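Local structure of ATP:cob(I)alamin adenosyltransferase, putative (Burkholderia thailandensis, 2ZHZ) at residues S44-L49 / A60-I65. The protein probably catalyses the ATP-dependent adenosylation of cobalamin, transferring the adenosyl group to the corrinoid cobalt and releasing triphosphate. Residues are numbered along the deposited sequence; the frame is centred on the assembly and turned at random.
Sequences SQIGVL and AALSAI
Ile46 and Leu49 on helix 31-50 face Leu62 and Ile65 on helix 56-77, a compact worked example of how two antiparallel helices pack chiefly through aliphatic side chains. The short segments run at 155° to each other with their axes 10.2 Å apart at closest approach, a spacing filled by branched side chains, and no hydrogen bond crosses between them.

Ile46 reaches both partners by dividing at CB, which itself stays behind the contact. One branch is the methyl CG2, turned anti to the backbone N, and it lies against the backbone of the facing helix: Ile46 CG2 is 4.0 Å from Leu62 O and 4.3 Å from Leu62 CB. The other branch leaves through CG1, which serves as a spacer, and the extended second torsion (chi2 174°) carries CD1 onward to Ile65. There Ile46 CD1 comes to 4.0 Å from Ile65 CG2, the two side chains crossing at about a right angle.

A turn further along, Leu49 meets the end of Leu62, again nearly perpendicular. Leu62 CD1 lies alongside the CG-CD2 bond of Leu49, 3.6 Å from Leu49 CD2 and 3.9 Å from Leu49 CG, so that a single methyl packs against both the branch point and one of its arms.

All four side chains are buried, and further helices close around them: on helix 116-141 Cys124 touches Ile46 and Leu120 touches Leu49, while on helix 147-169 Leu162 touches Leu62 and Leu158 touches Ile65. Val48, on helix 31-50, packs instead on Val123 of a second subunit. What results is an antiparallel helical hairpin within the hydrophobic core of the helix bundle that characterises PduO-type adenosyltransferases and assembles as a homotrimer.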
ATOM      1  N   SER B  44       8.215  -2.743  -3.745  1.00 14.81           N
ATOM      2  CA  SER B  44       8.435  -1.302  -3.760  1.00 11.98           C
ATOM      3  C   SER B  44       8.515  -0.723  -2.354  1.00 14.13           C
ATOM      4  O   SER B  44       9.329   0.165  -2.095  1.00 14.29           O
ATOM      5  CB  SER B  44       7.333  -0.606  -4.561  1.00 16.22           C
ATOM      6  OG  SER B  44       7.420  -0.980  -5.931  1.00 21.43           O
ATOM      7  N   GLN B  45       7.674  -1.216  -1.445  1.00 14.53           N
ATOM      8  CA  GLN B  45       7.717  -0.730  -0.068  1.00 15.78           C
ATOM      9  C   GLN B  45       9.059  -1.124   0.558  1.00 15.99           C
ATOM     10  O   GLN B  45       9.625  -0.371   1.354  1.00 17.08           O
ATOM     11  CB  GLN B  45       6.555  -1.309   0.747  1.00 16.07           C
ATOM     12  CG  GLN B  45       5.213  -0.614   0.506  1.00 19.36           C
ATOM     13  CD  GLN B  45       5.184   0.825   1.015  1.00 22.12           C
ATOM     14  OE1 GLN B  45       6.112   1.279   1.676  1.00 18.56           O
ATOM     15  NE2 GLN B  45       4.104   1.542   0.713  1.00 19.38           N
ATOM     16  N   ILE B  46       9.568  -2.299   0.195  1.00 16.37           N
ATOM     17  CA  ILE B  46      10.857  -2.738   0.720  1.00 16.80           C
ATOM     18  C   ILE B  46      11.935  -1.794   0.188  1.00 18.21           C
ATOM     19  O   ILE B  46      12.930  -1.519   0.865  1.00 15.75           O
ATOM     20  CB  ILE B  46      11.158  -4.197   0.315  1.00 18.77           C
ATOM     21  CG1 ILE B  46      10.258  -5.134   1.129  1.00 18.52           C
ATOM     22  CG2 ILE B  46      12.639  -4.529   0.561  1.00 19.33           C
ATOM     23  CD1 ILE B  46      10.351  -6.593   0.738  1.00 18.01           C
ATOM     24  N   GLY B  47      11.721  -1.287  -1.024  1.00 16.49           N
ATOM     25  CA  GLY B  47      12.664  -0.353  -1.609  1.00 16.77           C
ATOM     26  C   GLY B  47      12.700   0.938  -0.806  1.00 17.83           C
ATOM     27  O   GLY B  47      13.747   1.586  -0.684  1.00 16.25           O
ATOM     28  N   VAL B  48      11.551   1.322  -0.254  1.00 15.04           N
ATOM     29  CA  VAL B  48      11.470   2.535   0.551  1.00 15.55           C
ATOM     30  C   VAL B  48      12.222   2.315   1.860  1.00 15.89           C
ATOM     31  O   VAL B  48      12.921   3.207   2.348  1.00 18.10           O
ATOM     32  CB  VAL B  48      10.002   2.906   0.850  1.00 14.90           C
ATOM     33  CG1 VAL B  48       9.937   4.038   1.868  1.00 18.44           C
ATOM     34  CG2 VAL B  48       9.315   3.322  -0.440  1.00 12.36           C
ATOM     35  N   LEU B  49      12.072   1.125   2.428  1.00 16.95           N
ATOM     36  CA  LEU B  49      12.761   0.780   3.666  1.00 16.54           C
ATOM     37  C   LEU B  49      14.276   0.754   3.427  1.00 19.05           C
ATOM     38  O   LEU B  49      15.056   1.200   4.270  1.00 19.39           O
ATOM     39  CB  LEU B  49      12.292  -0.589   4.167  1.00 14.53           C
ATOM     40  CG  LEU B  49      13.046  -1.187   5.362  1.00 15.91           C
ATOM     41  CD1 LEU B  49      13.076  -0.190   6.521  1.00 15.41           C
ATOM     42  CD2 LEU B  49      12.376  -2.492   5.775  1.00 14.76           C
ATOM     43  N   ALA B  60      21.493  -6.370   3.627  1.00 22.83           N
ATOM     44  CA  ALA B  60      21.849  -7.496   2.776  1.00 23.70           C
ATOM     45  C   ALA B  60      20.678  -8.452   2.597  1.00 22.24           C
ATOM     46  O   ALA B  60      20.407  -8.908   1.488  1.00 22.96           O
ATOM     47  CB  ALA B  60      23.049  -8.235   3.364  1.00 23.65           C
ATOM     48  N   ALA B  61      19.980  -8.753   3.687  1.00 20.67           N
ATOM     49  CA  ALA B  61      18.844  -9.664   3.623  1.00 19.61           C
ATOM     50  C   ALA B  61      17.697  -9.061   2.814  1.00 21.18           C
ATOM     51  O   ALA B  61      17.134  -9.724   1.940  1.00 18.84           O
ATOM     52  CB  ALA B  61      18.373 -10.011   5.027  1.00 18.49           C
ATOM     53  N   LEU B  62      17.357  -7.806   3.102  1.00 19.06           N
ATOM     54  CA  LEU B  62      16.277  -7.125   2.387  1.00 18.41           C
ATOM     55  C   LEU B  62      16.580  -6.953   0.897  1.00 20.56           C
ATOM     56  O   LEU B  62      15.679  -7.047   0.059  1.00 18.83           O
ATOM     57  CB  LEU B  62      15.999  -5.762   3.026  1.00 17.51           C
ATOM     58  CG  LEU B  62      15.370  -5.794   4.428  1.00 17.74           C
ATOM     59  CD1 LEU B  62      15.285  -4.380   4.986  1.00 18.30           C
ATOM     60  CD2 LEU B  62      13.983  -6.420   4.356  1.00 14.25           C
ATOM     61  N   SER B  63      17.841  -6.700   0.562  1.00 19.01           N
ATOM     62  CA  SER B  63      18.219  -6.535  -0.836  1.00 20.52           C
ATOM     63  C   SER B  63      18.041  -7.861  -1.566  1.00 19.95           C
ATOM     64  O   SER B  63      17.549  -7.899  -2.695  1.00 19.09           O
ATOM     65  CB  SER B  63      19.672  -6.064  -0.950  1.00 23.14           C
ATOM     66  OG  SER B  63      19.824  -4.766  -0.401  1.00 26.81           O
ATOM     67  N   ALA B  64      18.434  -8.949  -0.911  1.00 20.28           N
ATOM     68  CA  ALA B  64      18.308 -10.277  -1.494  1.00 20.28           C
ATOM     69  C   ALA B  64      16.837 -10.624  -1.677  1.00 20.20           C
ATOM     70  O   ALA B  64      16.454 -11.281  -2.648  1.00 19.46           O
ATOM     71  CB  ALA B  64      18.972 -11.308  -0.596  1.00 20.97           C
ATOM     72  N   ILE B  65      16.015 -10.185  -0.730  1.00 17.61           N
ATOM     73  CA  ILE B  65      14.586 -10.454  -0.787  1.00 15.77           C
ATOM     74  C   ILE B  65      13.944  -9.784  -1.996  1.00 14.81           C
ATOM     75  O   ILE B  65      13.027 -10.343  -2.595  1.00 17.56           O
ATOM     76  CB  ILE B  65      13.899 -10.009   0.528  1.00 16.23           C
ATOM     77  CG1 ILE B  65      14.308 -10.971   1.651  1.00 16.62           C
ATOM     78  CG2 ILE B  65      12.374  -9.976   0.359  1.00 15.31           C
ATOM     79  CD1 ILE B  65      13.949 -10.503   3.052  1.00 17.74           C
TER